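Local coordinates for protein CRISPR-associated endonuclease Cas12b (Alicyclobacillus acidoterrestris, PDB 5U31) that cleaves DNA as an RNA-guided CRISPR endonuclease, recognising a PAM-flanked target paired with its guide RNA and cutting with a metal-dependent RuvC nuclease domain, at residues H263-V268 against Y348-E354; V1007-V1012 against E1041-G1045; G1036-E1041 against N1087-R1093. The protein carries 3 engineered substitutions. All blocks are in the same frame, centred on the assembly; numbering follows the deposited sequence.

Overall arrangement
The three contacts fall into two groups. Contact 1 joins helices of the REC1 domain, in the recognition lobe; contacts 2 and 3 both belong to the Nuc-II domain, in the nuclease lobe, and all their strands are part of one antiparallel sheet. The centre of contact 1 is about 34 Å from that of contact 2 and about 35 Å from that of contact 3, whereas contacts 2 and 3 have centres about 15 Å apart and share Glu1041. None contains a known catalytic or nucleic-acid-binding residue. Contact 3 comes closest to the bound nucleic acid, about 7 Å at the nearest atoms, against about 12 Å for contact 1 and about 19 Å for contact 2.

Contact 1 (H263-V268 against Y348-E354); sequences HLVHLV and YQALWRE
Helix-on-helix packing inside the REC1 domain brings Leu264, Leu267 and Val268 of helix 262-277 against Tyr348, Ala350 and Leu351 of 348-354, which includes the short helix 350-353. Leu351 is the central knob. Its CD2 reaches in between successive turns of the longer helix, 3.7 Å from Leu267 CD2, and also lies against the carbonyl O of Leu264 and the CB of Val268. Leu267 answers with both branches. With CG anti to the backbone N (chi1 -174°), the branch is carried over to 348-351, where CD2 covers Leu351 and the methyl of Ala350, while CD1 leans obliquely on the Tyr348 ring, 3.9 Å from Tyr348 CD1. Leu264 CD2 meets the backbone O of Ala350 at 3.8 Å.

This is a small apolar interface within the largely helical REC1 domain, closed on further sides by helix 358-374, where Phe358 touches Leu264 and Leu359 touches Leu351. The Tyr348 hydroxyl turns to Asp274, further along helix 262-277, and so ties the same two parts of the fold together a second time.

At the exposed end of the contact the interaction becomes polar: a His-carboxylate hydrogen bond, in which His263 NE2 donates to Glu354 OE1 over 2.9 Å, nearly straight at 168°. The carboxylate oxygen lies in the imidazole plane and is met on its syn side, somewhat out of the carboxylate plane, with the ring and carboxylate planes 57° apart. Leu264 CD1 lies over one face of the imidazole, toward its rim, and the extended Glu354 side chain approaches from the opposite direction to His263.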
loop_
_atom_site.group_PDB
_atom_site.type_symbol
_atom_site.label_atom_id
_atom_site.label_comp_id
_atom_site.label_asym_id
_atom_site.label_seq_id
_atom_site.Cartn_x
_atom_site.Cartn_y
_atom_site.Cartn_z
ATOM N N HIS A 263 6.445 -28.531 29.247
ATOM C CA HIS A 263 5.546 -29.651 28.988
ATOM C C HIS A 263 4.412 -29.259 28.049
ATOM O O HIS A 263 3.900 -30.108 27.310
ATOM C CB HIS A 263 4.986 -30.187 30.304
ATOM C CG HIS A 263 4.281 -29.150 31.119
ATOM N ND1 HIS A 263 4.956 -28.199 31.854
ATOM C CD2 HIS A 263 2.962 -28.904 31.306
ATOM C CE1 HIS A 263 4.083 -27.414 32.461
ATOM N NE2 HIS A 263 2.867 -27.821 32.147
ATOM N N LEU A 264 4.002 -27.989 28.063
ATOM C CA LEU A 264 2.967 -27.542 27.137
ATOM C C LEU A 264 3.482 -27.526 25.703
ATOM O O LEU A 264 2.739 -27.847 24.768
ATOM C CB LEU A 264 2.462 -26.155 27.528
ATOM C CG LEU A 264 1.858 -25.965 28.916
ATOM C CD1 LEU A 264 2.927 -25.506 29.877
ATOM C CD2 LEU A 264 0.741 -24.944 28.862
ATOM N N VAL A 265 4.748 -27.149 25.513
ATOM C CA VAL A 265 5.336 -27.148 24.178
ATOM C C VAL A 265 5.290 -28.546 23.573
ATOM O O VAL A 265 4.935 -28.720 22.401
ATOM C CB VAL A 265 6.774 -26.600 24.234
ATOM C CG1 VAL A 265 7.400 -26.595 22.849
ATOM C CG2 VAL A 265 6.775 -25.202 24.826
ATOM N N HIS A 266 5.637 -29.563 24.362
ATOM C CA HIS A 266 5.562 -30.934 23.872
ATOM C C HIS A 266 4.130 -31.358 23.578
ATOM O O HIS A 266 3.916 -32.238 22.739
ATOM C CB HIS A 266 6.204 -31.889 24.886
ATOM C CG HIS A 266 6.207 -33.325 24.455
ATOM N ND1 HIS A 266 6.798 -33.753 23.286
ATOM C CD2 HIS A 266 5.693 -34.431 25.043
ATOM C CE1 HIS A 266 6.646 -35.061 23.171
ATOM N NE2 HIS A 266 5.979 -35.497 24.225
ATOM N N LEU A 267 3.146 -30.734 24.229
ATOM C CA LEU A 267 1.757 -31.140 24.050
ATOM C C LEU A 267 1.155 -30.545 22.783
ATOM O O LEU A 267 0.482 -31.250 22.022
ATOM C CB LEU A 267 0.936 -30.739 25.275
ATOM C CG LEU A 267 -0.512 -31.228 25.268
ATOM C CD1 LEU A 267 -0.571 -32.730 25.018
ATOM C CD2 LEU A 267 -1.202 -30.855 26.569
ATOM N N VAL A 268 1.381 -29.253 22.540
ATOM C CA VAL A 268 0.877 -28.640 21.316
ATOM C C VAL A 268 1.549 -29.252 20.088
ATOM O O VAL A 268 0.937 -29.337 19.015
ATOM C CB VAL A 268 1.057 -27.110 21.383
ATOM C CG1 VAL A 268 2.500 -26.749 21.676
ATOM C CG2 VAL A 268 0.579 -26.451 20.103
ATOM N N TYR A 348 -5.881 -32.500 25.714
ATOM C CA TYR A 348 -5.291 -31.242 25.276
ATOM C C TYR A 348 -5.777 -30.043 26.076
ATOM O O TYR A 348 -5.392 -28.913 25.761
ATOM C CB TYR A 348 -5.583 -31.002 23.791
ATOM C CG TYR A 348 -5.002 -32.037 22.857
ATOM C CD1 TYR A 348 -3.629 -32.174 22.710
ATOM C CD2 TYR A 348 -5.828 -32.863 22.104
ATOM C CE1 TYR A 348 -3.094 -33.113 21.850
ATOM C CE2 TYR A 348 -5.301 -33.804 21.242
ATOM C CZ TYR A 348 -3.933 -33.924 21.118
ATOM O OH TYR A 348 -3.402 -34.859 20.262
ATOM N N GLN A 349 -6.611 -30.253 27.097
ATOM C CA GLN A 349 -7.187 -29.127 27.823
ATOM C C GLN A 349 -6.149 -28.333 28.602
ATOM O O GLN A 349 -6.408 -27.176 28.949
ATOM C CB GLN A 349 -8.276 -29.612 28.775
ATOM C CG GLN A 349 -9.577 -29.948 28.088
ATOM C CD GLN A 349 -10.651 -30.352 29.067
ATOM O OE1 GLN A 349 -10.488 -30.207 30.277
ATOM N NE2 GLN A 349 -11.760 -30.864 28.548
ATOM N N ALA A 350 -4.985 -28.922 28.880
ATOM C CA ALA A 350 -3.972 -28.244 29.679
ATOM C C ALA A 350 -3.337 -27.065 28.952
ATOM O O ALA A 350 -2.733 -26.207 29.605
ATOM C CB ALA A 350 -2.891 -29.241 30.106
ATOM N N LEU A 351 -3.456 -26.999 27.623
ATOM C CA LEU A 351 -2.861 -25.888 26.884
ATOM C C LEU A 351 -3.525 -24.564 27.243
ATOM O O LEU A 351 -2.853 -23.533 27.344
ATOM C CB LEU A 351 -2.953 -26.145 25.380
ATOM C CG LEU A 351 -2.329 -27.447 24.866
ATOM C CD1 LEU A 351 -2.625 -27.644 23.385
ATOM C CD2 LEU A 351 -0.831 -27.461 25.121
ATOM N N TRP A 352 -4.844 -24.573 27.441
ATOM C CA TRP A 352 -5.589 -23.374 27.799
ATOM C C TRP A 352 -5.975 -23.321 29.272
ATOM O O TRP A 352 -6.361 -22.250 29.755
ATOM C CB TRP A 352 -6.854 -23.262 26.941
ATOM C CG TRP A 352 -7.774 -24.434 27.076
ATOM C CD1 TRP A 352 -7.753 -25.583 26.341
ATOM C CD2 TRP A 352 -8.853 -24.573 28.006
ATOM N NE1 TRP A 352 -8.751 -26.430 26.755
ATOM C CE2 TRP A 352 -9.441 -25.833 27.778
ATOM C CE3 TRP A 352 -9.378 -23.753 29.008
ATOM C CZ2 TRP A 352 -10.531 -26.292 28.513
ATOM C CZ3 TRP A 352 -10.458 -24.210 29.739
ATOM C CH2 TRP A 352 -11.023 -25.469 29.487
ATOM N N ARG A 353 -5.886 -24.439 29.992
ATOM C CA ARG A 353 -6.257 -24.444 31.404
ATOM C C ARG A 353 -5.175 -23.801 32.265
ATOM O O ARG A 353 -5.458 -22.890 33.051
ATOM C CB ARG A 353 -6.533 -25.874 31.867
ATOM C CG ARG A 353 -7.161 -25.974 33.246
ATOM C CD ARG A 353 -8.676 -25.810 33.191
ATOM N NE ARG A 353 -9.322 -26.879 32.432
ATOM C CZ ARG A 353 -10.637 -27.081 32.391
ATOM N NH1 ARG A 353 -11.453 -26.289 33.069
ATOM N NH2 ARG A 353 -11.135 -28.078 31.672
ATOM N N GLU A 354 -3.928 -24.261 32.123
ATOM C CA GLU A 354 -2.840 -23.761 32.961
ATOM C C GLU A 354 -2.527 -22.300 32.652
ATOM O O GLU A 354 -2.669 -21.425 33.515
ATOM C CB GLU A 354 -1.597 -24.632 32.777
ATOM C CG GLU A 354 -1.802 -26.084 33.180
ATOM C CD GLU A 354 -0.494 -26.837 33.346
ATOM O OE1 GLU A 354 0.575 -26.251 33.068
ATOM O OE2 GLU A 354 -0.538 -28.017 33.761
#

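Contact 2 (V1007-V1012 against E1041-G1045); sequences VDGELV and ERERG
Arg1042 reaches across from the loop after strand 1038-1041 to the turn at 1007-1010, and its guanidinium settles among Val1007, Asp1008, Glu1010 and Val1012. From CB the chain bends at chi2 and again at chi3 (-78°). CB and CG meet nothing of 1007-1012 closely; CD is the first atom to come near, 3.8 Å from Glu1010 OE1. NE makes the main bond, a salt-bridged hydrogen bond to Glu1010 OE1 at 2.9 Å. It is bent, 135° at the hydrogen, and the oxygen is approached from above the carboxylate plane and lies tilted from that of the guanidinium; the two planes are 25° apart. NH1 then runs in beside aliphatic carbon: Val1012 CG1 is 3.5 Å away, Glu1010 CG and Asp1008 CB are close by, and Val1007 CB lies at the guanidinium edge. Glu1010 OE1 is also 3.5 Å from Arg1042 NH1, near but not a bond. NH2 is the guanidinium nitrogen nearest Asp1008 OD2, but at 4.1 Å it is too far for a salt bridge; the charges are merely neighbours.

Asp1008 instead pairs with Arg1044, where Arg1044 NH2 donates to Asp1008 OD1 over 3.2 Å. The carboxylate oxygen is in the plane of that guanidinium, while the nitrogen stands above the carboxylate plane. Next to this pair Val1007 CG1 packs on Arg1044 CB at 3.6 Å. Two salt bridges, Glu1010-Arg1042 and Asp1008-Arg1044, thus span this surface contact.

In the Nuc-II sheet, 1007-1012 forms the turn of the beta hairpin 999-1006/1011-1015 and runs into its second strand, at one margin. Tyr1032 of strand 1031-1032, the other margin, touches Glu1010, Val1012 and Arg1042, and Val1030 just before it packs on Val1007, Val1012 and Arg1042: the sheet curls enough to bring its outermost strands together, with Arg1042 against both.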
loop_
_atom_site.group_PDB
_atom_site.type_symbol
_atom_site.label_atom_id
_atom_site.label_comp_id
_atom_site.label_asym_id
_atom_site.label_seq_id
_atom_site.Cartn_x
_atom_site.Cartn_y
_atom_site.Cartn_z
ATOM N N VAL A 1007 3.059 -3.427 46.470
ATOM C CA VAL A 1007 3.763 -2.154 46.573
ATOM C C VAL A 1007 3.872 -1.763 48.041
ATOM O O VAL A 1007 4.969 -1.748 48.612
ATOM C CB VAL A 1007 3.065 -1.055 45.751
ATOM C CG1 VAL A 1007 3.671 0.301 46.057
ATOM C CG2 VAL A 1007 3.184 -1.351 44.266
ATOM N N ASP A 1008 2.740 -1.453 48.660
ATOM C CA ASP A 1008 2.688 -1.067 50.065
ATOM C C ASP A 1008 1.900 -2.085 50.877
ATOM O O ASP A 1008 1.117 -1.733 51.761
ATOM C CB ASP A 1008 2.096 0.330 50.220
ATOM C CG ASP A 1008 3.147 1.420 50.121
ATOM O OD1 ASP A 1008 3.329 2.165 51.109
ATOM O OD2 ASP A 1008 3.810 1.513 49.067
ATOM N N GLY A 1009 2.106 -3.367 50.581
ATOM C CA GLY A 1009 1.452 -4.439 51.292
ATOM C C GLY A 1009 0.150 -4.913 50.683
ATOM O O GLY A 1009 -0.319 -6.002 51.033
ATOM N N GLU A 1010 -0.448 -4.135 49.785
ATOM C CA GLU A 1010 -1.712 -4.494 49.164
ATOM C C GLU A 1010 -1.514 -4.803 47.685
ATOM O O GLU A 1010 -0.547 -4.364 47.052
ATOM C CB GLU A 1010 -2.749 -3.377 49.333
ATOM C CG GLU A 1010 -2.413 -2.073 48.628
ATOM C CD GLU A 1010 -3.560 -1.078 48.677
ATOM O OE1 GLU A 1010 -3.346 0.068 49.127
ATOM O OE2 GLU A 1010 -4.683 -1.451 48.273
ATOM N N LEU A 1011 -2.447 -5.584 47.145
ATOM C CA LEU A 1011 -2.452 -5.913 45.726
ATOM C C LEU A 1011 -2.997 -4.727 44.943
ATOM O O LEU A 1011 -4.124 -4.280 45.182
ATOM C CB LEU A 1011 -3.284 -7.166 45.463
ATOM C CG LEU A 1011 -2.541 -8.500 45.554
ATOM C CD1 LEU A 1011 -3.483 -9.666 45.274
ATOM C CD2 LEU A 1011 -1.349 -8.516 44.600
ATOM N N VAL A 1012 -2.195 -4.215 44.014
ATOM C CA VAL A 1012 -2.534 -3.033 43.240
ATOM C C VAL A 1012 -2.134 -3.274 41.791
ATOM O O VAL A 1012 -1.447 -4.242 41.463
ATOM C CB VAL A 1012 -1.847 -1.766 43.787
ATOM C CG1 VAL A 1012 -2.487 -1.338 45.096
ATOM C CG2 VAL A 1012 -0.366 -2.024 43.980
ATOM N N GLU A 1041 -6.131 6.017 42.101
ATOM C CA GLU A 1041 -4.682 6.178 42.108
ATOM C C GLU A 1041 -4.137 6.312 43.526
ATOM O O GLU A 1041 -4.777 6.885 44.411
ATOM C CB GLU A 1041 -4.268 7.408 41.297
ATOM C CG GLU A 1041 -4.808 7.454 39.878
ATOM C CD GLU A 1041 -4.557 8.792 39.203
ATOM O OE1 GLU A 1041 -4.501 9.815 39.920
ATOM O OE2 GLU A 1041 -4.406 8.821 37.961
ATOM N N ARG A 1042 -2.934 5.781 43.726
ATOM C CA ARG A 1042 -2.135 5.986 44.929
ATOM C C ARG A 1042 -0.846 6.714 44.547
ATOM O O ARG A 1042 -0.698 7.207 43.426
ATOM C CB ARG A 1042 -1.848 4.658 45.634
ATOM C CG ARG A 1042 -2.950 4.207 46.566
ATOM C CD ARG A 1042 -2.403 3.553 47.831
ATOM N NE ARG A 1042 -1.964 2.172 47.635
ATOM C CZ ARG A 1042 -0.703 1.804 47.424
ATOM N NH1 ARG A 1042 -0.403 0.522 47.264
ATOM N NH2 ARG A 1042 0.258 2.716 47.371
ATOM N N GLU A 1043 0.099 6.775 45.487
ATOM C CA GLU A 1043 1.320 7.559 45.307
ATOM C C GLU A 1043 2.530 6.839 45.908
ATOM O O GLU A 1043 3.232 7.356 46.772
ATOM C CB GLU A 1043 1.167 8.945 45.931
ATOM C CG GLU A 1043 0.163 9.841 45.234
ATOM C CD GLU A 1043 -0.153 11.087 46.031
ATOM O OE1 GLU A 1043 0.371 11.224 47.157
ATOM O OE2 GLU A 1043 -0.928 11.931 45.533
ATOM N N ARG A 1044 2.800 5.622 45.437
ATOM C CA ARG A 1044 3.964 4.885 45.925
ATOM C C ARG A 1044 4.791 4.204 44.843
ATOM O O ARG A 1044 5.927 3.812 45.133
ATOM C CB ARG A 1044 3.538 3.833 46.957
ATOM C CG ARG A 1044 2.931 4.417 48.223
ATOM C CD ARG A 1044 3.934 5.265 48.988
ATOM N NE ARG A 1044 3.285 6.407 49.626
ATOM C CZ ARG A 1044 2.760 6.384 50.847
ATOM N NH1 ARG A 1044 2.185 7.473 51.341
ATOM N NH2 ARG A 1044 2.812 5.276 51.575
ATOM N N GLY A 1045 4.292 4.046 43.620
ATOM C CA GLY A 1045 5.068 3.440 42.550
ATOM C C GLY A 1045 5.400 1.973 42.759
ATOM O O GLY A 1045 5.738 1.259 41.812
#

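Contact 3 (G1036-E1041 against N1087-R1093); sequences GVTYYE and NRGNWTR
Backbone hydrogen bonds pair Val1037 and Tyr1039 with the strand 1091-1093. Arg1093 N donates to Val1037 O at 3.0 Å, and Tyr1039 N donates to Trp1091 O. Two CA-H...O contacts lie alongside, from Thr1092 CA to Val1037 O and from Thr1038 CA to Trp1091 O.

These are neighbouring strands of the antiparallel Nuc-II sheet; the axes of the two short strand segments run at 142° to each other. Thr1038 and Thr1092 form a non-hydrogen-bonded pair with both side chains on one face; Tyr1039 and Trp1091 occupy the other, packing on Leu1078.

Among the polar side chains, Asn1087 ND2 grips both threonines. It donates to Thr1038 OG1 at 2.8 Å with an angle of 169°, and to Thr1092 OG1, both acceptors in its amide plane. Asn1087 CG lies opposite the backbone N (chi1 -154°), directing the amide to this pair. Thr1092 OG1 in turn donates to Asn1090 O. The Arg1093 guanidinium lies with Gly1036 O over one face, not as a hydrogen bond, and its NH1 pairs with Glu1096.

Apolar contacts fill in around them. Thr1038 CG2 rests on Asn1090 CB at 3.6 Å, Val1037 CG2 lies beside Thr1092 CG2 at 3.8 Å, and Tyr1039 CB meets Trp1091 CB at 4.1 Å.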
loop_
_atom_site.group_PDB
_atom_site.type_symbol
_atom_site.label_atom_id
_atom_site.label_comp_id
_atom_site.label_asym_id
_atom_site.label_seq_id
_atom_site.Cartn_x
_atom_site.Cartn_y
_atom_site.Cartn_z
ATOM N N GLY A 1036 -12.917 -4.481 42.099
ATOM C CA GLY A 1036 -12.370 -5.099 40.912
ATOM C C GLY A 1036 -12.759 -4.440 39.608
ATOM O O GLY A 1036 -12.276 -4.866 38.552
ATOM N N VAL A 1037 -13.608 -3.411 39.647
ATOM C CA VAL A 1037 -14.088 -2.740 38.449
ATOM C C VAL A 1037 -13.612 -1.295 38.375
ATOM O O VAL A 1037 -13.200 -0.830 37.308
ATOM C CB VAL A 1037 -15.631 -2.817 38.351
ATOM C CG1 VAL A 1037 -16.281 -2.282 39.614
ATOM C CG2 VAL A 1037 -16.136 -2.054 37.150
ATOM N N THR A 1038 -13.628 -0.573 39.496
ATOM C CA THR A 1038 -13.335 0.855 39.521
ATOM C C THR A 1038 -12.070 1.109 40.327
ATOM O O THR A 1038 -12.049 0.889 41.542
ATOM C CB THR A 1038 -14.505 1.637 40.110
ATOM O OG1 THR A 1038 -15.664 1.439 39.290
ATOM C CG2 THR A 1038 -14.172 3.115 40.178
ATOM N N TYR A 1039 -11.037 1.615 39.660
ATOM C CA TYR A 1039 -9.714 1.774 40.242
ATOM C C TYR A 1039 -9.434 3.239 40.570
ATOM O O TYR A 1039 -9.974 4.153 39.937
ATOM C CB TYR A 1039 -8.647 1.213 39.292
ATOM C CG TYR A 1039 -8.735 -0.294 39.147
ATOM C CD1 TYR A 1039 -7.808 -1.130 39.756
ATOM C CD2 TYR A 1039 -9.770 -0.886 38.431
ATOM C CE1 TYR A 1039 -7.895 -2.508 39.635
ATOM C CE2 TYR A 1039 -9.870 -2.261 38.313
ATOM C CZ TYR A 1039 -8.930 -3.067 38.919
ATOM O OH TYR A 1039 -9.020 -4.437 38.805
ATOM N N TYR A 1040 -8.591 3.446 41.587
ATOM C CA TYR A 1040 -8.210 4.766 42.073
ATOM C C TYR A 1040 -6.699 4.823 42.268
ATOM O O TYR A 1040 -6.064 3.814 42.584
ATOM C CB TYR A 1040 -8.914 5.103 43.395
ATOM C CG TYR A 1040 -10.395 4.821 43.388
ATOM C CD1 TYR A 1040 -11.297 5.776 42.951
ATOM C CD2 TYR A 1040 -10.891 3.598 43.815
ATOM C CE1 TYR A 1040 -12.652 5.523 42.938
ATOM C CE2 TYR A 1040 -12.244 3.336 43.806
ATOM C CZ TYR A 1040 -13.121 4.303 43.366
ATOM O OH TYR A 1040 -14.477 4.055 43.355
ATOM N N GLU A 1041 -6.131 6.017 42.101
ATOM C CA GLU A 1041 -4.682 6.178 42.108
ATOM C C GLU A 1041 -4.137 6.312 43.526
ATOM O O GLU A 1041 -4.777 6.885 44.411
ATOM C CB GLU A 1041 -4.268 7.408 41.297
ATOM C CG GLU A 1041 -4.808 7.454 39.878
ATOM C CD GLU A 1041 -4.557 8.792 39.203
ATOM O OE1 GLU A 1041 -4.501 9.815 39.920
ATOM O OE2 GLU A 1041 -4.406 8.821 37.961
ATOM N N ASN A 1087 -19.113 6.288 34.849
ATOM C CA ASN A 1087 -18.416 5.939 36.083
ATOM C C ASN A 1087 -17.664 7.137 36.658
ATOM O O ASN A 1087 -16.570 7.001 37.207
ATOM C CB ASN A 1087 -17.474 4.756 35.875
ATOM C CG ASN A 1087 -17.231 3.993 37.150
ATOM O OD1 ASN A 1087 -17.992 4.119 38.106
ATOM N ND2 ASN A 1087 -16.170 3.202 37.176
ATOM N N ARG A 1088 -18.272 8.321 36.539
ATOM C CA ARG A 1088 -17.698 9.581 37.029
ATOM C C ARG A 1088 -16.261 9.777 36.562
ATOM O O ARG A 1088 -15.459 10.426 37.236
ATOM C CB ARG A 1088 -17.780 9.677 38.551
ATOM C CG ARG A 1088 -19.059 10.317 39.051
ATOM C CD ARG A 1088 -18.925 10.717 40.507
ATOM N NE ARG A 1088 -17.813 11.639 40.710
ATOM C CZ ARG A 1088 -17.951 12.939 40.952
ATOM N NH1 ARG A 1088 -16.880 13.702 41.123
ATOM N NH2 ARG A 1088 -19.160 13.473 41.037
ATOM N N GLY A 1089 -15.927 9.220 35.400
ATOM C CA GLY A 1089 -14.586 9.344 34.874
ATOM C C GLY A 1089 -13.514 8.659 35.684
ATOM O O GLY A 1089 -12.338 8.982 35.521
ATOM N N ASN A 1090 -13.883 7.733 36.567
ATOM C CA ASN A 1090 -12.897 6.947 37.290
ATOM C C ASN A 1090 -12.302 5.876 36.380
ATOM O O ASN A 1090 -12.902 5.472 35.379
ATOM C CB ASN A 1090 -13.519 6.289 38.523
ATOM C CG ASN A 1090 -13.804 7.275 39.639
ATOM O OD1 ASN A 1090 -12.886 7.856 40.218
ATOM N ND2 ASN A 1090 -15.083 7.448 39.965
ATOM N N TRP A 1091 -11.105 5.415 36.740
ATOM C CA TRP A 1091 -10.462 4.335 36.001
ATOM C C TRP A 1091 -11.272 3.055 36.155
ATOM O O TRP A 1091 -11.510 2.593 37.275
ATOM C CB TRP A 1091 -9.035 4.124 36.492
ATOM C CG TRP A 1091 -8.104 5.185 36.052
ATOM C CD1 TRP A 1091 -7.647 6.231 36.791
ATOM C CD2 TRP A 1091 -7.514 5.318 34.756
ATOM N NE1 TRP A 1091 -6.802 7.007 36.038
ATOM C CE2 TRP A 1091 -6.704 6.466 34.783
ATOM C CE3 TRP A 1091 -7.593 4.576 33.574
ATOM C CZ2 TRP A 1091 -5.976 6.888 33.677
ATOM C CZ3 TRP A 1091 -6.872 4.994 32.478
ATOM C CH2 TRP A 1091 -6.074 6.140 32.535
ATOM N N THR A 1092 -11.692 2.484 35.031
ATOM C CA THR A 1092 -12.557 1.317 35.017
ATOM C C THR A 1092 -11.916 0.239 34.156
ATOM O O THR A 1092 -11.230 0.536 33.176
ATOM C CB THR A 1092 -13.965 1.670 34.479
ATOM O OG1 THR A 1092 -14.491 2.788 35.204
ATOM C CG2 THR A 1092 -14.920 0.500 34.627
ATOM N N ARG A 1093 -12.123 -1.015 34.547
ATOM C CA ARG A 1093 -11.668 -2.128 33.726
ATOM C C ARG A 1093 -12.322 -2.059 32.356
ATOM O O ARG A 1093 -13.494 -1.700 32.232
ATOM C CB ARG A 1093 -11.997 -3.457 34.396
ATOM C CG ARG A 1093 -10.802 -4.367 34.588
ATOM C CD ARG A 1093 -11.124 -5.785 34.165
ATOM N NE ARG A 1093 -12.425 -6.222 34.661
ATOM C CZ ARG A 1093 -12.625 -6.760 35.859
ATOM N NH1 ARG A 1093 -13.845 -7.131 36.228
ATOM N NH2 ARG A 1093 -11.604 -6.922 36.691
#